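Guanine nucleotide exchange factor p115rhogef (Homo sapiens, PDB 1IAP) is a Rho guanine nucleotide exchange factor whose N-terminal RGS-like domain probably binds G protein alpha subunits of the G12/13 class. Local coordinates at residues R14-M19 with R150-R155. Sequence-based numbering, arbitrary orientation.
Sequences RPAHLM and RHVAER
Ala-153 sets its methyl against the first turn of helix 15-28, where its CB lies 3.6 Å from Pro-15 CB. A residue this small lets the backbones close in: the CA atoms of Ala-16 and Ala-153 are 4.2 Å apart. The short helical segments run roughly parallel, at 27°, with their axes 8.0 Å apart. Pro-15 suits the first turn, where its missing N-H costs no helical bond, and its CG lies 4.1 Å from the backbone N of Arg-150. Beside this, Ala-16 CB meets Val-152 CG1 at 3.7 Å; that branch stands anti to the backbone N (chi1 169°), which turns it toward Ala-16. One turn on, the flexible Met-19 passes its CG alongside Ala-153, 4.1 Å from CB, and bends at chi2 and chi3 among Leu-156, Leu-157 and Leu-160. Arg-150 points away and bonds through NE to Leu-188 O. The contact thus joins helix 15-28 to helix 142-162 in this all-helical RGS-like domain, with Ile-181 and Met-185 of helix 171-187 against Met-19, and Leu-134 and Glu-130 of helix 128-135 against Ala-16 and Val-152 respectively.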
ATOM      1  N   ARG A  14      -9.527  -1.106   5.137  1.00 25.59           N
ATOM      2  CA  ARG A  14      -9.841  -0.100   6.156  1.00 18.89           C
ATOM      3  C   ARG A  14      -8.904   1.092   5.969  1.00 14.09           C
ATOM      4  O   ARG A  14      -7.799   1.122   6.512  1.00 20.55           O
ATOM      5  CB  ARG A  14      -9.667  -0.720   7.542  1.00 16.01           C
ATOM      6  CG  ARG A  14     -10.237  -2.148   7.649  1.00 31.93           C
ATOM      7  CD  ARG A  14     -11.652  -2.209   8.222  1.00 19.57           C
ATOM      8  NE  ARG A  14     -12.646  -1.457   7.458  1.00 30.85           N
ATOM      9  CZ  ARG A  14     -13.298  -1.924   6.397  1.00 32.56           C
ATOM     10  NH1 ARG A  14     -13.067  -3.152   5.951  1.00 24.55           N
ATOM     11  NH2 ARG A  14     -14.210  -1.171   5.798  1.00 33.47           N
ATOM     12  N   PRO A  15      -9.369   2.120   5.240  1.00 20.05           N
ATOM     13  CA  PRO A  15      -8.607   3.336   4.938  1.00 12.39           C
ATOM     14  C   PRO A  15      -7.937   4.078   6.088  1.00 11.39           C
ATOM     15  O   PRO A  15      -6.775   4.462   5.967  1.00 12.75           O
ATOM     16  CB  PRO A  15      -9.622   4.199   4.176  1.00 19.62           C
ATOM     17  CG  PRO A  15     -10.936   3.758   4.735  1.00 21.40           C
ATOM     18  CD  PRO A  15     -10.784   2.271   4.841  1.00 14.87           C
ATOM     19  N   ALA A  16      -8.646   4.275   7.197  1.00 15.63           N
ATOM     20  CA  ALA A  16      -8.077   4.979   8.345  1.00 19.12           C
ATOM     21  C   ALA A  16      -7.001   4.136   9.025  1.00 14.62           C
ATOM     22  O   ALA A  16      -5.913   4.623   9.335  1.00 15.73           O
ATOM     23  CB  ALA A  16      -9.168   5.340   9.340  1.00 17.64           C
ATOM     24  N   HIS A  17      -7.315   2.864   9.248  1.00 14.89           N
ATOM     25  CA  HIS A  17      -6.378   1.946   9.880  1.00 14.06           C
ATOM     26  C   HIS A  17      -5.152   1.767   8.998  1.00 16.96           C
ATOM     27  O   HIS A  17      -4.025   1.795   9.488  1.00 13.72           O
ATOM     28  CB  HIS A  17      -7.073   0.618  10.191  1.00 15.53           C
ATOM     29  CG  HIS A  17      -8.239   0.780  11.117  1.00 14.92           C
ATOM     30  ND1 HIS A  17      -8.212   0.364  12.430  1.00 13.29           N
ATOM     31  CD2 HIS A  17      -9.421   1.422  10.949  1.00  7.39           C
ATOM     32  CE1 HIS A  17      -9.321   0.752  13.034  1.00 13.15           C
ATOM     33  NE2 HIS A  17     -10.071   1.397  12.157  1.00 15.61           N
ATOM     34  N   LEU A  18      -5.374   1.710   7.685  1.00 14.63           N
ATOM     35  CA  LEU A  18      -4.285   1.572   6.728  1.00 13.17           C
ATOM     36  C   LEU A  18      -3.376   2.809   6.737  1.00 12.98           C
ATOM     37  O   LEU A  18      -2.155   2.676   6.691  1.00 16.31           O
ATOM     38  CB  LEU A  18      -4.837   1.300   5.321  1.00 17.32           C
ATOM     39  CG  LEU A  18      -3.799   0.973   4.249  1.00 23.09           C
ATOM     40  CD1 LEU A  18      -2.957  -0.231   4.685  1.00 19.47           C
ATOM     41  CD2 LEU A  18      -4.501   0.682   2.933  1.00 13.76           C
ATOM     42  N   MET A  19      -3.965   4.005   6.802  1.00 17.13           N
ATOM     43  CA  MET A  19      -3.176   5.238   6.857  1.00 12.23           C
ATOM     44  C   MET A  19      -2.245   5.263   8.077  1.00 16.34           C
ATOM     45  O   MET A  19      -1.114   5.729   7.982  1.00 17.88           O
ATOM     46  CB  MET A  19      -4.071   6.485   6.872  1.00 15.36           C
ATOM     47  CG  MET A  19      -4.564   6.939   5.496  1.00 15.76           C
ATOM     48  SD  MET A  19      -3.212   7.177   4.304  1.00 18.31           S
ATOM     49  CE  MET A  19      -2.123   8.277   5.209  1.00 17.25           C
ATOM     50  N   ARG A 150     -13.473   6.823   5.583  1.00 20.59           N
ATOM     51  CA  ARG A 150     -12.882   7.609   4.500  1.00 26.02           C
ATOM     52  C   ARG A 150     -12.617   9.052   4.924  1.00 19.52           C
ATOM     53  O   ARG A 150     -11.647   9.658   4.488  1.00 19.23           O
ATOM     54  CB  ARG A 150     -13.780   7.606   3.255  1.00 20.35           C
ATOM     55  CG  ARG A 150     -14.057   6.238   2.685  1.00 23.57           C
ATOM     56  CD  ARG A 150     -14.803   6.346   1.364  1.00 26.71           C
ATOM     57  NE  ARG A 150     -15.329   5.053   0.938  1.00 41.04           N
ATOM     58  CZ  ARG A 150     -16.600   4.684   1.071  1.00 38.39           C
ATOM     59  NH1 ARG A 150     -17.480   5.517   1.612  1.00 29.66           N
ATOM     60  NH2 ARG A 150     -16.987   3.477   0.678  1.00 44.51           N
ATOM     61  N   HIS A 151     -13.487   9.602   5.766  1.00 20.54           N
ATOM     62  CA  HIS A 151     -13.323  10.976   6.238  1.00 23.44           C
ATOM     63  C   HIS A 151     -12.050  11.100   7.064  1.00 26.38           C
ATOM     64  O   HIS A 151     -11.245  12.012   6.855  1.00 20.59           O
ATOM     65  CB  HIS A 151     -14.532  11.405   7.082  1.00 30.60           C
ATOM     66  CG  HIS A 151     -14.492  12.838   7.516  1.00 37.27           C
ATOM     67  ND1 HIS A 151     -14.146  13.221   8.793  1.00 47.62           N
ATOM     68  CD2 HIS A 151     -14.760  13.982   6.841  1.00 47.48           C
ATOM     69  CE1 HIS A 151     -14.201  14.537   8.888  1.00 45.52           C
ATOM     70  NE2 HIS A 151     -14.571  15.024   7.718  1.00 46.01           N
ATOM     71  N   VAL A 152     -11.880  10.174   8.005  1.00 16.61           N
ATOM     72  CA  VAL A 152     -10.711  10.150   8.879  1.00 16.75           C
ATOM     73  C   VAL A 152      -9.438   9.935   8.068  1.00 16.04           C
ATOM     74  O   VAL A 152      -8.438  10.629   8.265  1.00 22.74           O
ATOM     75  CB  VAL A 152     -10.857   9.029   9.944  1.00 17.04           C
ATOM     76  CG1 VAL A 152      -9.534   8.794  10.693  1.00 14.49           C
ATOM     77  CG2 VAL A 152     -11.964   9.395  10.920  1.00 14.97           C
ATOM     78  N   ALA A 153      -9.474   8.964   7.162  1.00 13.58           N
ATOM     79  CA  ALA A 153      -8.325   8.660   6.319  1.00 13.21           C
ATOM     80  C   ALA A 153      -7.885   9.879   5.517  1.00 17.30           C
ATOM     81  O   ALA A 153      -6.696  10.116   5.349  1.00 14.86           O
ATOM     82  CB  ALA A 153      -8.645   7.499   5.383  1.00 14.42           C
ATOM     83  N   GLU A 154      -8.846  10.658   5.029  1.00 22.43           N
ATOM     84  CA  GLU A 154      -8.526  11.857   4.260  1.00 20.94           C
ATOM     85  C   GLU A 154      -7.693  12.831   5.089  1.00 19.15           C
ATOM     86  O   GLU A 154      -6.680  13.361   4.623  1.00 20.36           O
ATOM     87  CB  GLU A 154      -9.806  12.532   3.762  1.00 25.38           C
ATOM     88  CG  GLU A 154     -10.482  11.760   2.643  1.00 37.67           C
ATOM     89  CD  GLU A 154     -11.870  12.265   2.287  1.00 51.17           C
ATOM     90  OE1 GLU A 154     -12.301  13.312   2.824  1.00 47.65           O
ATOM     91  OE2 GLU A 154     -12.531  11.601   1.459  1.00 47.40           O
ATOM     92  N   ARG A 155      -8.094  13.028   6.339  1.00 21.36           N
ATOM     93  CA  ARG A 155      -7.363  13.920   7.217  1.00 21.56           C
ATOM     94  C   ARG A 155      -5.962  13.379   7.491  1.00 19.26           C
ATOM     95  O   ARG A 155      -4.998  14.147   7.545  1.00 16.31           O
ATOM     96  CB  ARG A 155      -8.115  14.128   8.538  1.00 22.76           C
ATOM     97  CG  ARG A 155      -7.354  15.014   9.510  1.00 33.74           C
ATOM     98  CD  ARG A 155      -8.188  15.403  10.714  1.00 42.33           C
ATOM     99  NE  ARG A 155      -7.370  16.039  11.743  1.00 53.18           N
ATOM    100  CZ  ARG A 155      -6.983  15.442  12.866  1.00 52.59           C
ATOM    101  NH1 ARG A 155      -7.341  14.189  13.110  1.00 51.13           N
ATOM    102  NH2 ARG A 155      -6.238  16.100  13.746  1.00 52.48           N
TER